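Local coordinates for putative O-GlcNAcase nagJ (PDB 6PV5), which probably acts as a hexosaminidase of glycoside hydrolase family 84, removing terminal N-acetylhexosamine residues from glycans, at residues Val383-Ala388 with Leu427-Ser432. Sequence-based numbering, arbitrary orientation.
Sequences VSLEDA and LDEEVS. With EDO (1,2-ethanediol), chain D.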
loop_
_atom_site.group_PDB
_atom_site.type_symbol
_atom_site.label_atom_id
_atom_site.label_comp_id
_atom_site.label_asym_id
_atom_site.label_seq_id
_atom_site.Cartn_x
_atom_site.Cartn_y
_atom_site.Cartn_z
ATOM N N VAL A 383 -12.623 -8.013 -2.700
ATOM C CA VAL A 383 -12.894 -8.949 -1.619
ATOM C C VAL A 383 -14.076 -8.377 -0.846
ATOM O O VAL A 383 -14.037 -7.230 -0.387
ATOM C CB VAL A 383 -11.692 -9.165 -0.665
ATOM C CG1 VAL A 383 -12.071 -10.119 0.467
ATOM C CG2 VAL A 383 -10.426 -9.682 -1.367
ATOM N N SER A 384 -15.144 -9.166 -0.771
ATOM C CA SER A 384 -16.354 -8.729 -0.098
ATOM C C SER A 384 -16.342 -9.217 1.355
ATOM O O SER A 384 -15.621 -10.159 1.697
ATOM C CB SER A 384 -17.531 -9.289 -0.813
ATOM O OG SER A 384 -17.579 -10.685 -0.559
ATOM N N LEU A 385 -17.188 -8.607 2.195
ATOM C CA LEU A 385 -17.336 -9.072 3.574
ATOM C C LEU A 385 -17.686 -10.550 3.601
ATOM O O LEU A 385 -17.133 -11.290 4.409
ATOM C CB LEU A 385 -18.401 -8.259 4.327
ATOM C CG LEU A 385 -18.559 -8.576 5.819
ATOM C CD1 LEU A 385 -17.236 -8.453 6.559
ATOM C CD2 LEU A 385 -19.571 -7.631 6.455
ATOM N N GLU A 386 -18.573 -10.986 2.699
ATOM C CA GLU A 386 -19.010 -12.374 2.714
ATOM C C GLU A 386 -17.863 -13.308 2.325
ATOM O O GLU A 386 -17.755 -14.374 2.907
ATOM C CB GLU A 386 -20.245 -12.591 1.819
ATOM N N ASP A 387 -17.032 -12.950 1.320
ATOM C CA ASP A 387 -15.821 -13.726 1.024
ATOM C C ASP A 387 -14.972 -13.952 2.285
ATOM O O ASP A 387 -14.461 -15.045 2.509
ATOM C CB ASP A 387 -14.874 -13.000 0.059
ATOM C CG ASP A 387 -15.418 -12.749 -1.341
ATOM O OD1 ASP A 387 -16.257 -13.549 -1.790
ATOM O OD2 ASP A 387 -14.977 -11.754 -1.984
ATOM N N ALA A 388 -14.762 -12.896 3.076
ATOM C CA ALA A 388 -13.876 -12.957 4.232
ATOM C C ALA A 388 -14.530 -13.765 5.355
ATOM O O ALA A 388 -13.863 -14.549 6.033
ATOM C CB ALA A 388 -13.584 -11.562 4.697
ATOM N N LEU A 427 -14.655 -4.770 5.762
ATOM C CA LEU A 427 -13.786 -5.939 5.822
ATOM C C LEU A 427 -13.224 -6.126 7.224
ATOM O O LEU A 427 -12.931 -7.259 7.616
ATOM C CB LEU A 427 -12.618 -5.739 4.855
ATOM C CG LEU A 427 -12.137 -6.993 4.140
ATOM C CD1 LEU A 427 -13.223 -7.508 3.219
ATOM C CD2 LEU A 427 -10.863 -6.707 3.354
ATOM N N ASP A 428 -13.021 -5.003 7.932
ATOM C CA ASP A 428 -12.431 -4.993 9.263
ATOM C C ASP A 428 -13.235 -5.849 10.257
ATOM O O ASP A 428 -12.697 -6.278 11.277
ATOM C CB ASP A 428 -12.129 -3.572 9.748
ATOM C CG ASP A 428 -13.352 -2.683 9.907
ATOM O OD1 ASP A 428 -14.409 -3.018 9.352
ATOM O OD2 ASP A 428 -13.234 -1.648 10.580
ATOM N N GLU A 429 -14.502 -6.148 9.943
ATOM C CA GLU A 429 -15.313 -7.004 10.804
ATOM C C GLU A 429 -14.753 -8.423 10.847
ATOM O O GLU A 429 -14.936 -9.114 11.842
ATOM C CB GLU A 429 -16.758 -7.055 10.307
ATOM C CG GLU A 429 -17.485 -5.732 10.440
ATOM C CD GLU A 429 -18.965 -5.789 10.071
ATOM O OE1 GLU A 429 -19.519 -6.909 10.007
ATOM O OE2 GLU A 429 -19.578 -4.708 9.840
ATOM N N GLU A 430 -14.091 -8.867 9.762
ATOM C CA GLU A 430 -13.638 -10.252 9.662
ATOM C C GLU A 430 -12.121 -10.342 9.462
ATOM O O GLU A 430 -11.549 -11.438 9.417
ATOM C CB GLU A 430 -14.378 -10.971 8.527
ATOM C CG GLU A 430 -15.876 -11.127 8.748
ATOM C CD GLU A 430 -16.294 -11.818 10.046
ATOM O OE1 GLU A 430 -15.586 -12.757 10.483
ATOM O OE2 GLU A 430 -17.323 -11.405 10.631
ATOM N N VAL A 431 -11.471 -9.189 9.316
ATOM C CA VAL A 431 -10.089 -9.143 8.864
ATOM C C VAL A 431 -9.336 -8.156 9.750
ATOM O O VAL A 431 -9.770 -7.015 9.891
ATOM C CB VAL A 431 -10.022 -8.744 7.366
ATOM C CG1 VAL A 431 -8.584 -8.585 6.876
ATOM C CG2 VAL A 431 -10.759 -9.749 6.487
ATOM N N SER A 432 -8.194 -8.589 10.297
ATOM C CA SER A 432 -7.437 -7.798 11.267
ATOM C C SER A 432 -6.152 -7.237 10.655
ATOM O O SER A 432 -5.474 -6.408 11.271
ATOM C CB SER A 432 -7.076 -8.661 12.459
ATOM O OG SER A 432 -6.311 -9.786 12.026
HETATM C C1 EDO D . -14.223 -15.199 14.153
HETATM O O1 EDO D . -15.240 -15.980 13.538
HETATM C C2 EDO D . -13.788 -14.005 13.380
HETATM O O2 EDO D . -14.766 -12.979 13.230
#
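Leu385 packs on Glu430, and Leu427 on Val383, where the start of helix 385-395 meets the turn that leads into strand 431-436; the two leucines together account for nearly half of the surface buried here. Leu385, its CG anti to the backbone N (chi1 -175°), turns both methyls onto the turn: CD1 packs on Glu430 CG at 3.7 Å and touches Glu429 CB, while CD2 lies 3.6 Å from Glu429 OE1. Its side chain crosses those of Glu429 and Glu430 at about a right angle. Leu427 reaches the other way. Its CD1 rests 3.7 Å from Val383 O and also meets Val383 CG1 and the methyl of Ala388. Deeper in, Ala388 CB, 3.8 Å from Val431 CG2, also packs against Glu430 CB, and Trp372 of strand 369-372 touches both Ala388 and Val431.

No hydrogen bond joins the two segments directly; polar ties between these parts of the fold run through Asp424, which accepts from Leu385 N, and Ser392, on the same helix as Leu385, which is hydrogen-bonded to Glu430 OE1. That oxygen, carried away from the contact by a bent chain, also takes a 2.9 Å bond from O2 of an ethanediol probably derived from the crystallisation liquor. Ser384 and Asp387 form a capping box: Asp387 N donates to Ser384 OG (3.0 Å), and Ser384 N returns a nearly straight bond to Asp387 OD2, which it meets from 45° above the carboxylate plane. Asn375 holds the second oxygen of Asp387.

Away from the predicted proton donor, this packing seats a capped helix of the catalytic domain against the entry to the eighth strand of its (beta/alpha)8 barrel.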